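Side-chain contacts in VP1 (Polyomavirus HPyV7, PDB 4PCH), which probably forms the pentameric building blocks of the viral capsid, as the major coat protein, and helps the virus attach to host cells: residues 11-14 against 18-21; 121-126 against 262-267; 217-222 against 267-272. All coordinates share one frame; numbering follows the deposited sequence.

Contact 1. Residues 11-14 against 18-21; sequences DTVP and DTQY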
loop_
_atom_site.group_PDB
_atom_site.type_symbol
_atom_site.label_atom_id
_atom_site.label_comp_id
_atom_site.label_asym_id
_atom_site.label_seq_id
_atom_site.Cartn_x
_atom_site.Cartn_y
_atom_site.Cartn_z
ATOM N N ASP B 11 -13.825 -26.977 -28.449
ATOM C CA ASP B 11 -14.717 -25.875 -28.109
ATOM C C ASP B 11 -15.507 -26.143 -26.847
ATOM O O ASP B 11 -15.746 -27.302 -26.468
ATOM C CB ASP B 11 -15.690 -25.571 -29.258
ATOM C CG ASP B 11 -15.003 -24.943 -30.468
ATOM O OD1 ASP B 11 -13.920 -24.336 -30.326
ATOM O OD2 ASP B 11 -15.563 -25.049 -31.571
ATOM N N THR B 12 -15.915 -25.062 -26.186
ATOM C CA THR B 12 -16.872 -25.186 -25.115
ATOM C C THR B 12 -18.170 -25.726 -25.697
ATOM O O THR B 12 -18.499 -25.505 -26.874
ATOM C CB THR B 12 -17.134 -23.854 -24.373
ATOM O OG1 THR B 12 -17.567 -22.866 -25.303
ATOM C CG2 THR B 12 -15.866 -23.361 -23.660
ATOM N N VAL B 13 -18.889 -26.457 -24.860
ATOM C CA VAL B 13 -20.208 -26.948 -25.189
ATOM C C VAL B 13 -21.174 -25.751 -25.053
ATOM O O VAL B 13 -21.037 -24.966 -24.115
ATOM C CB VAL B 13 -20.600 -28.083 -24.229
ATOM C CG1 VAL B 13 -22.010 -28.564 -24.488
ATOM C CG2 VAL B 13 -19.617 -29.239 -24.357
ATOM N N PRO B 14 -22.128 -25.592 -25.995
ATOM C CA PRO B 14 -23.030 -24.437 -25.879
ATOM C C PRO B 14 -23.642 -24.340 -24.472
ATOM O O PRO B 14 -24.044 -25.353 -23.898
ATOM C CB PRO B 14 -24.100 -24.724 -26.937
ATOM C CG PRO B 14 -23.399 -25.561 -27.959
ATOM C CD PRO B 14 -22.446 -26.427 -27.167
ATOM N N ASP B 18 -28.040 -27.283 -18.066
ATOM C CA ASP B 18 -27.347 -28.548 -17.832
ATOM C C ASP B 18 -25.828 -28.529 -18.090
ATOM O O ASP B 18 -25.128 -29.387 -17.571
ATOM C CB ASP B 18 -27.979 -29.679 -18.627
ATOM C CG ASP B 18 -29.399 -30.016 -18.153
ATOM O OD1 ASP B 18 -29.790 -29.655 -17.022
ATOM O OD2 ASP B 18 -30.118 -30.643 -18.938
ATOM N N THR B 19 -25.314 -27.559 -18.840
ATOM C CA THR B 19 -23.871 -27.544 -19.163
ATOM C C THR B 19 -23.079 -26.521 -18.325
ATOM O O THR B 19 -21.926 -26.238 -18.590
ATOM C CB THR B 19 -23.646 -27.348 -20.677
ATOM O OG1 THR B 19 -24.024 -26.021 -21.061
ATOM C CG2 THR B 19 -24.459 -28.394 -21.481
ATOM N N GLN B 20 -23.707 -25.975 -17.294
ATOM C CA GLN B 20 -23.034 -25.077 -16.359
ATOM C C GLN B 20 -23.313 -25.553 -14.952
ATOM O O GLN B 20 -24.372 -26.109 -14.703
ATOM C CB GLN B 20 -23.537 -23.652 -16.538
ATOM C CG GLN B 20 -23.253 -23.078 -17.912
ATOM C CD GLN B 20 -23.871 -21.711 -18.106
ATOM O OE1 GLN B 20 -23.196 -20.688 -17.980
ATOM N NE2 GLN B 20 -25.162 -21.683 -18.373
ATOM N N TYR B 21 -22.349 -25.405 -14.038
ATOM C CA TYR B 21 -22.534 -25.864 -12.668
ATOM C C TYR B 21 -21.634 -25.031 -11.789
ATOM O O TYR B 21 -20.528 -24.693 -12.180
ATOM C CB TYR B 21 -22.166 -27.340 -12.516
ATOM C CG TYR B 21 -22.238 -27.912 -11.105
ATOM C CD1 TYR B 21 -23.438 -28.224 -10.520
ATOM C CD2 TYR B 21 -21.077 -28.137 -10.367
ATOM C CE1 TYR B 21 -23.494 -28.752 -9.236
ATOM C CE2 TYR B 21 -21.123 -28.679 -9.106
ATOM C CZ TYR B 21 -22.333 -28.971 -8.534
ATOM O OH TYR B 21 -22.366 -29.492 -7.255
HETATM O O HOH W 1 -20.822 -25.543 -21.386
#
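Thr19 meets the chain at Val13 and Pro14 with both branches of its side chain, one polar and one apolar. Its hydroxyl donates a hydrogen bond to the carbonyl of Pro14, with OG1 2.9 Å from Pro14 O. The donor stands off at a C=O...OG1 angle of 130° and is tilted 25° from the carbonyl plane, so it comes at the oxygen from the flank rather than head on. The hydroxyl sits between the backbone N and the carbonyl carbon (chi1 69°), which leaves the methyl beside the backbone N and facing Val13. There Thr19 CG2 lies 3.9 Å from Val13 CG1, the branch of the valine that is anti to its own backbone N (176°). A threonine suits this place because it supplies a donor and a methyl from one beta carbon. Val13 offers a compact branched surface, while Pro14, whose CB points away from the 18-21 segment, contributes its carbonyl and, lacking an amide hydrogen, cannot donate in a ladder.

Beside the direct bond a water lies 2.8 Å from Val13 O and 3.1 Å from Thr19 O. It can donate to either carbonyl, but other acceptors compete for its protons, so the bridge is best regarded as shared. Thr19 OG1 is also bonded to the amide of Thr16, so the hydroxyl ties both ends of the turn to its middle, and Gln20 NE2 reaches Thr16 O.

On both flanks the chain pairs with the same neighbour: Val13 with Gln268 and Tyr21 with Cys266. Between these pairs seven residues on one strand stand against the single Arg267 on the other, an excursion far longer than a classic beta bulge, interrupting strand 9-27 of the antiparallel jelly roll.

Contact 2. Residues 121-126 against 262-267; sequences WACGGG and FRVHCR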
loop_
_atom_site.group_PDB
_atom_site.type_symbol
_atom_site.label_atom_id
_atom_site.label_comp_id
_atom_site.label_asym_id
_atom_site.label_seq_id
_atom_site.Cartn_x
_atom_site.Cartn_y
_atom_site.Cartn_z
ATOM N N TRP B 121 -4.287 -19.678 -1.767
ATOM C CA TRP B 121 -5.339 -20.526 -2.304
ATOM C C TRP B 121 -4.862 -21.190 -3.595
ATOM O O TRP B 121 -3.977 -20.673 -4.314
ATOM C CB TRP B 121 -6.657 -19.745 -2.527
ATOM C CG TRP B 121 -6.539 -18.649 -3.523
ATOM C CD1 TRP B 121 -6.362 -17.307 -3.257
ATOM C CD2 TRP B 121 -6.585 -18.772 -4.956
ATOM N NE1 TRP B 121 -6.265 -16.615 -4.433
ATOM C CE2 TRP B 121 -6.401 -17.481 -5.488
ATOM C CE3 TRP B 121 -6.744 -19.851 -5.836
ATOM C CZ2 TRP B 121 -6.372 -17.234 -6.864
ATOM C CZ3 TRP B 121 -6.730 -19.614 -7.200
ATOM C CH2 TRP B 121 -6.537 -18.304 -7.704
ATOM N N ALA B 122 -5.466 -22.335 -3.879
ATOM C CA ALA B 122 -5.287 -23.061 -5.141
ATOM C C ALA B 122 -6.564 -23.775 -5.532
ATOM O O ALA B 122 -7.354 -24.201 -4.685
ATOM C CB ALA B 122 -4.116 -24.038 -5.087
ATOM N N CYS B 123 -6.755 -23.870 -6.855
ATOM C CA CYS B 123 -7.847 -24.574 -7.486
ATOM C C CYS B 123 -7.331 -25.322 -8.698
ATOM O O CYS B 123 -6.712 -24.731 -9.596
ATOM C CB CYS B 123 -8.926 -23.566 -7.899
ATOM S SG CYS B 123 -10.339 -24.306 -8.741
ATOM N N GLY B 124 -7.577 -26.626 -8.752
ATOM C CA GLY B 124 -7.051 -27.441 -9.821
ATOM C C GLY B 124 -7.840 -28.714 -10.089
ATOM O O GLY B 124 -8.815 -29.027 -9.406
ATOM N N GLY B 125 -7.397 -29.438 -11.111
ATOM C CA GLY B 125 -8.012 -30.677 -11.518
ATOM C C GLY B 125 -7.414 -31.905 -10.843
ATOM O O GLY B 125 -7.807 -33.025 -11.142
ATOM N N GLY B 126 -6.453 -31.670 -9.954
ATOM C CA GLY B 126 -5.867 -32.711 -9.112
ATOM C C GLY B 126 -5.147 -32.000 -7.990
ATOM O O GLY B 126 -5.203 -30.767 -7.899
ATOM N N PHE B 262 -14.911 -20.826 -1.100
ATOM C CA PHE B 262 -14.697 -20.872 -2.543
ATOM C C PHE B 262 -16.044 -21.077 -3.214
ATOM O O PHE B 262 -16.862 -21.859 -2.723
ATOM C CB PHE B 262 -13.851 -22.068 -2.968
ATOM C CG PHE B 262 -12.405 -22.019 -2.542
ATOM C CD1 PHE B 262 -12.027 -22.420 -1.271
ATOM C CD2 PHE B 262 -11.413 -21.595 -3.438
ATOM C CE1 PHE B 262 -10.685 -22.433 -0.903
ATOM C CE2 PHE B 262 -10.070 -21.603 -3.073
ATOM C CZ PHE B 262 -9.714 -22.041 -1.793
ATOM N N ARG B 263 -16.281 -20.374 -4.325
ATOM C CA ARG B 263 -17.357 -20.709 -5.256
ATOM C C ARG B 263 -16.691 -20.928 -6.619
ATOM O O ARG B 263 -16.034 -20.037 -7.148
ATOM C CB ARG B 263 -18.396 -19.576 -5.367
ATOM C CG ARG B 263 -19.561 -19.921 -6.294
ATOM C CD ARG B 263 -20.567 -18.794 -6.453
ATOM N NE ARG B 263 -21.117 -18.278 -5.199
ATOM C CZ ARG B 263 -20.712 -17.181 -4.556
ATOM N NH1 ARG B 263 -21.320 -16.835 -3.428
ATOM N NH2 ARG B 263 -19.672 -16.440 -4.985
ATOM N N VAL B 264 -16.866 -22.109 -7.187
ATOM C CA VAL B 264 -16.167 -22.453 -8.429
ATOM C C VAL B 264 -17.219 -22.562 -9.522
ATOM O O VAL B 264 -18.203 -23.316 -9.366
ATOM C CB VAL B 264 -15.402 -23.797 -8.288
ATOM C CG1 VAL B 264 -14.710 -24.166 -9.587
ATOM C CG2 VAL B 264 -14.355 -23.722 -7.176
ATOM N N HIS B 265 -17.017 -21.837 -10.623
ATOM C CA HIS B 265 -17.941 -21.864 -11.743
ATOM C C HIS B 265 -17.416 -22.725 -12.857
ATOM O O HIS B 265 -16.286 -22.546 -13.298
ATOM C CB HIS B 265 -18.147 -20.457 -12.261
ATOM C CG HIS B 265 -18.621 -19.510 -11.213
ATOM N ND1 HIS B 265 -19.944 -19.136 -11.098
ATOM C CD2 HIS B 265 -17.958 -18.859 -10.232
ATOM C CE1 HIS B 265 -20.070 -18.293 -10.089
ATOM N NE2 HIS B 265 -18.883 -18.123 -9.541
ATOM N N CYS B 266 -18.251 -23.650 -13.311
ATOM C CA CYS B 266 -17.864 -24.663 -14.315
ATOM C C CYS B 266 -18.780 -24.622 -15.532
ATOM O O CYS B 266 -19.964 -24.300 -15.428
ATOM C CB CYS B 266 -17.933 -26.062 -13.729
ATOM S SG CYS B 266 -16.861 -26.307 -12.303
ATOM N N ARG B 267 -18.199 -24.940 -16.676
ATOM C CA ARG B 267 -18.931 -25.156 -17.924
ATOM C C ARG B 267 -18.360 -26.439 -18.538
ATOM O O ARG B 267 -17.435 -27.030 -17.994
ATOM C CB ARG B 267 -18.775 -23.970 -18.899
ATOM C CG ARG B 267 -17.344 -23.746 -19.368
ATOM C CD ARG B 267 -17.119 -22.364 -19.958
ATOM N NE ARG B 267 -15.702 -22.165 -20.251
ATOM C CZ ARG B 267 -15.111 -20.979 -20.381
ATOM N NH1 ARG B 267 -15.826 -19.850 -20.316
ATOM N NH2 ARG B 267 -13.802 -20.925 -20.606
#
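Phe262 reaches from strand 253-271 into the interior of the jelly-roll sandwich and meets Trp121 of strand 117-124. The short strand segments lie 10.2 Å apart and cross at -29°, the spacing and twist of aligned layers in a beta sandwich, and side chains rather than backbone bonds join them. The far end of the phenyl ring does the touching: Phe262 CZ is 3.9 Å from Trp121 CB. The same ring passes the backbone of the next residue, with Phe262 CE2 4.1 Å from Ala122 O. A long, flat, apolar side chain suits this place, since it reaches about half way across the gap between the layers, as far as the beta carbon of Trp121. Trp121 gives only its beta carbon here; with CG between the backbone N and the carbonyl carbon (chi1 63°), the indole is turned away from Phe262.

Two residues further along each strand, smaller groups face one another. Cys123 SG lies 4.3 Å from Val264 CG2, a loose apolar touch in which the sulfur behaves as a hydrophobic atom. Both side chains point toward the opposite segment, and their compactness fits backbones whose CA atoms, Cys123 to Val264, are 8.6 Å apart.

Around this first shell, Leu227 touches both Phe262 and Cys123, while Leu27 lies against Phe262 and Leu88 against Cys123. Backbone pairing with Phe187 on one side and Thr228 on the other keeps strand 117-124 in line. Trp121 also packs on Phe187 and on Gln205 of a neighbouring subunit, so the core lies close to the pentamer interface. The residues alternating with Phe262 and Val264 carry polar groups: Arg263 makes salt bridges from NE to Glu24 and from NH2 to Glu89 OE1, and that same OE1 takes a hydrogen bond from His265 NE2.

Contact 3. Residues 217-222 against 267-272; sequences GILCTF and RQRRIK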
loop_
_atom_site.group_PDB
_atom_site.type_symbol
_atom_site.label_atom_id
_atom_site.label_comp_id
_atom_site.label_asym_id
_atom_site.label_seq_id
_atom_site.Cartn_x
_atom_site.Cartn_y
_atom_site.Cartn_z
ATOM N N GLY B 217 -9.735 -22.868 -18.906
ATOM C CA GLY B 217 -9.676 -22.940 -17.463
ATOM C C GLY B 217 -9.108 -24.255 -16.987
ATOM O O GLY B 217 -8.427 -24.945 -17.723
ATOM N N ILE B 218 -9.440 -24.611 -15.758
ATOM C CA ILE B 218 -8.987 -25.838 -15.144
ATOM C C ILE B 218 -9.860 -26.979 -15.678
ATOM O O ILE B 218 -11.077 -26.900 -15.631
ATOM C CB ILE B 218 -9.152 -25.788 -13.623
ATOM C CG1 ILE B 218 -8.303 -24.674 -12.994
ATOM C CG2 ILE B 218 -8.821 -27.143 -13.010
ATOM C CD1 ILE B 218 -6.849 -24.700 -13.392
ATOM N N LEU B 219 -9.234 -28.023 -16.182
ATOM C CA LEU B 219 -9.976 -29.155 -16.751
ATOM C C LEU B 219 -10.085 -30.228 -15.692
ATOM O O LEU B 219 -9.086 -30.854 -15.306
ATOM C CB LEU B 219 -9.287 -29.661 -18.003
ATOM C CG LEU B 219 -9.101 -28.633 -19.121
ATOM C CD1 LEU B 219 -8.219 -29.230 -20.202
ATOM C CD2 LEU B 219 -10.434 -28.164 -19.684
ATOM N N CYS B 220 -11.307 -30.426 -15.203
ATOM C CA CYS B 220 -11.530 -31.291 -14.061
ATOM C C CYS B 220 -11.804 -32.699 -14.576
ATOM O O CYS B 220 -12.907 -33.238 -14.419
ATOM C CB CYS B 220 -12.699 -30.766 -13.243
ATOM S SG CYS B 220 -12.382 -29.151 -12.469
ATOM N N THR B 221 -10.780 -33.314 -15.153
ATOM C CA THR B 221 -10.971 -34.512 -15.955
ATOM C C THR B 221 -11.286 -35.741 -15.127
ATOM O O THR B 221 -11.766 -36.733 -15.672
ATOM C CB THR B 221 -9.740 -34.821 -16.816
ATOM O OG1 THR B 221 -8.625 -35.086 -15.983
ATOM C CG2 THR B 221 -9.386 -33.629 -17.726
ATOM N N PHE B 222 -10.960 -35.686 -13.830
ATOM C CA PHE B 222 -11.232 -36.819 -12.941
ATOM C C PHE B 222 -12.618 -36.740 -12.319
ATOM O O PHE B 222 -12.946 -37.592 -11.497
ATOM C CB PHE B 222 -10.195 -36.915 -11.805
ATOM C CG PHE B 222 -8.764 -37.007 -12.265
ATOM C CD1 PHE B 222 -8.417 -37.585 -13.462
ATOM C CD2 PHE B 222 -7.748 -36.549 -11.432
ATOM C CE1 PHE B 222 -7.089 -37.682 -13.852
ATOM C CE2 PHE B 222 -6.428 -36.655 -11.808
ATOM C CZ PHE B 222 -6.097 -37.211 -13.009
ATOM N N ARG B 267 -18.199 -24.940 -16.676
ATOM C CA ARG B 267 -18.931 -25.156 -17.924
ATOM C C ARG B 267 -18.360 -26.439 -18.538
ATOM O O ARG B 267 -17.435 -27.030 -17.994
ATOM C CB ARG B 267 -18.775 -23.970 -18.899
ATOM C CG ARG B 267 -17.344 -23.746 -19.368
ATOM C CD ARG B 267 -17.119 -22.364 -19.958
ATOM N NE ARG B 267 -15.702 -22.165 -20.251
ATOM C CZ ARG B 267 -15.111 -20.979 -20.381
ATOM N NH1 ARG B 267 -15.826 -19.850 -20.316
ATOM N NH2 ARG B 267 -13.802 -20.925 -20.606
ATOM N N GLN B 268 -18.928 -26.892 -19.637
ATOM C CA GLN B 268 -18.435 -28.091 -20.289
ATOM C C GLN B 268 -17.540 -27.764 -21.466
ATOM O O GLN B 268 -17.823 -26.844 -22.242
ATOM C CB GLN B 268 -19.601 -28.967 -20.700
ATOM C CG GLN B 268 -20.362 -29.501 -19.502
ATOM C CD GLN B 268 -21.518 -30.421 -19.867
ATOM O OE1 GLN B 268 -21.746 -30.770 -21.032
ATOM N NE2 GLN B 268 -22.252 -30.847 -18.844
ATOM N N ARG B 269 -16.512 -28.578 -21.638
ATOM C CA ARG B 269 -15.503 -28.396 -22.687
ATOM C C ARG B 269 -15.218 -29.753 -23.302
ATOM O O ARG B 269 -15.019 -30.733 -22.571
ATOM C CB ARG B 269 -14.241 -27.807 -22.056
ATOM C CG ARG B 269 -13.036 -27.617 -22.976
ATOM C CD ARG B 269 -13.195 -26.458 -23.937
ATOM N NE ARG B 269 -12.874 -25.197 -23.273
ATOM C CZ ARG B 269 -12.359 -24.121 -23.863
ATOM N NH1 ARG B 269 -12.124 -23.044 -23.134
ATOM N NH2 ARG B 269 -12.078 -24.113 -25.158
ATOM N N ARG B 270 -15.196 -29.831 -24.628
ATOM C CA ARG B 270 -14.743 -31.058 -25.303
ATOM C C ARG B 270 -13.209 -31.019 -25.466
ATOM O O ARG B 270 -12.604 -29.975 -25.744
ATOM C CB ARG B 270 -15.489 -31.325 -26.634
ATOM C CG ARG B 270 -15.622 -32.847 -26.898
ATOM C CD ARG B 270 -16.389 -33.281 -28.146
ATOM N NE ARG B 270 -17.802 -33.620 -27.916
ATOM C CZ ARG B 270 -18.285 -34.770 -27.408
ATOM N NH1 ARG B 270 -19.606 -34.901 -27.290
ATOM N NH2 ARG B 270 -17.501 -35.786 -26.998
ATOM N N ILE B 271 -12.568 -32.147 -25.177
ATOM C CA ILE B 271 -11.121 -32.292 -25.336
ATOM C C ILE B 271 -10.849 -33.537 -26.193
ATOM O O ILE B 271 -11.670 -34.468 -26.266
ATOM C CB ILE B 271 -10.391 -32.326 -23.973
ATOM C CG1 ILE B 271 -10.808 -33.555 -23.168
ATOM C CG2 ILE B 271 -10.675 -31.057 -23.163
ATOM C CD1 ILE B 271 -10.179 -33.680 -21.796
ATOM N N LYS B 272 -9.708 -33.535 -26.881
ATOM C CA LYS B 272 -9.356 -34.565 -27.862
ATOM C C LYS B 272 -7.918 -35.028 -27.678
ATOM O O LYS B 272 -7.093 -34.269 -27.152
ATOM C CB LYS B 272 -9.512 -34.002 -29.292
ATOM C CG LYS B 272 -9.254 -34.991 -30.420
ATOM C CD LYS B 272 -9.390 -34.326 -31.784
ATOM C CE LYS B 272 -9.041 -35.283 -32.915
ATOM N NZ LYS B 272 -8.343 -34.591 -34.031
#
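Leu219 and Ile271 face each other through their methyl groups, with Leu219 CD1 4.3 Å from Ile271 CG2. The other leucine branch turns to Arg269, two residues earlier on the same strand as Ile271, placing Leu219 CD2 4.2 Å from Arg269 CG. One forked side chain thus spreads over two residues of strand 253-271. At the edge of the patch Thr221 CG2 comes within 4.1 Å of Ile271 CD1, the two side chains crossing at about a right angle. The isoleucine's longer branch stands between its backbone N and carbonyl carbon (chi1 64°) and is then fully extended (chi2 -179°), which carries CD1 out to the threonine while CG2 stays with the leucine. Branched aliphatic groups suit this site because each methyl can meet a different partner. A bound glycerol, probably from the crystallisation liquor, lies about 4 Å from the Leu219 side chain.

In the jelly roll the two segments are not neighbours in the sheet: strand 79-93 runs between them, pairing Ile218 with Ala85 on one side and Arg269 with Val82 on the other. The methyl contacts therefore reach across an intervening strand, over a gap of 8.1 Å between Leu219 CA and Arg269 CA.

Polar interactions converge on Glu84 of that middle strand. Its OE1 receives Arg269 NE in a salt bridge, while OE2 takes both a salt bridge from Arg267 NH2 and the amide of Gly217, a grip that should hold the carboxylate ionised and fix its rotation. Arginine serves well at position 269, since its methylene chain packs on Leu219 while its guanidinium reaches Glu84 and the carbonyl of Leu10. Past Leu219 the backbone bends in an inverse gamma turn centred on Cys220, with a weak hydrogen bond of 3.0 Å from Thr221 N to Leu219 O.

Overall arrangement
Strand 253-271 ties the three contacts together. Its residues 262-267 belong to contact 2 and 267-272 to contact 3, with Arg267 common to both, while contact 1 lies on its antiparallel partner, strand 9-27. Probable backbone hydrogen bonds make the joins: Tyr21 O to Cys266 N at 2.7 Å toward contact 2, and Val13 N to Gln268 O at 2.9 Å toward contact 3. Contacts 2 and 3 also meet through their first segments, where Ile218 CG2 packs on Gly125 N at 3.3 Å. Centres of contacts 1 and 3 are about 10 Å apart, 2 and 3 about 12 Å, 1 and 2 about 16 Å, a passage from surface to buried sandwich interior.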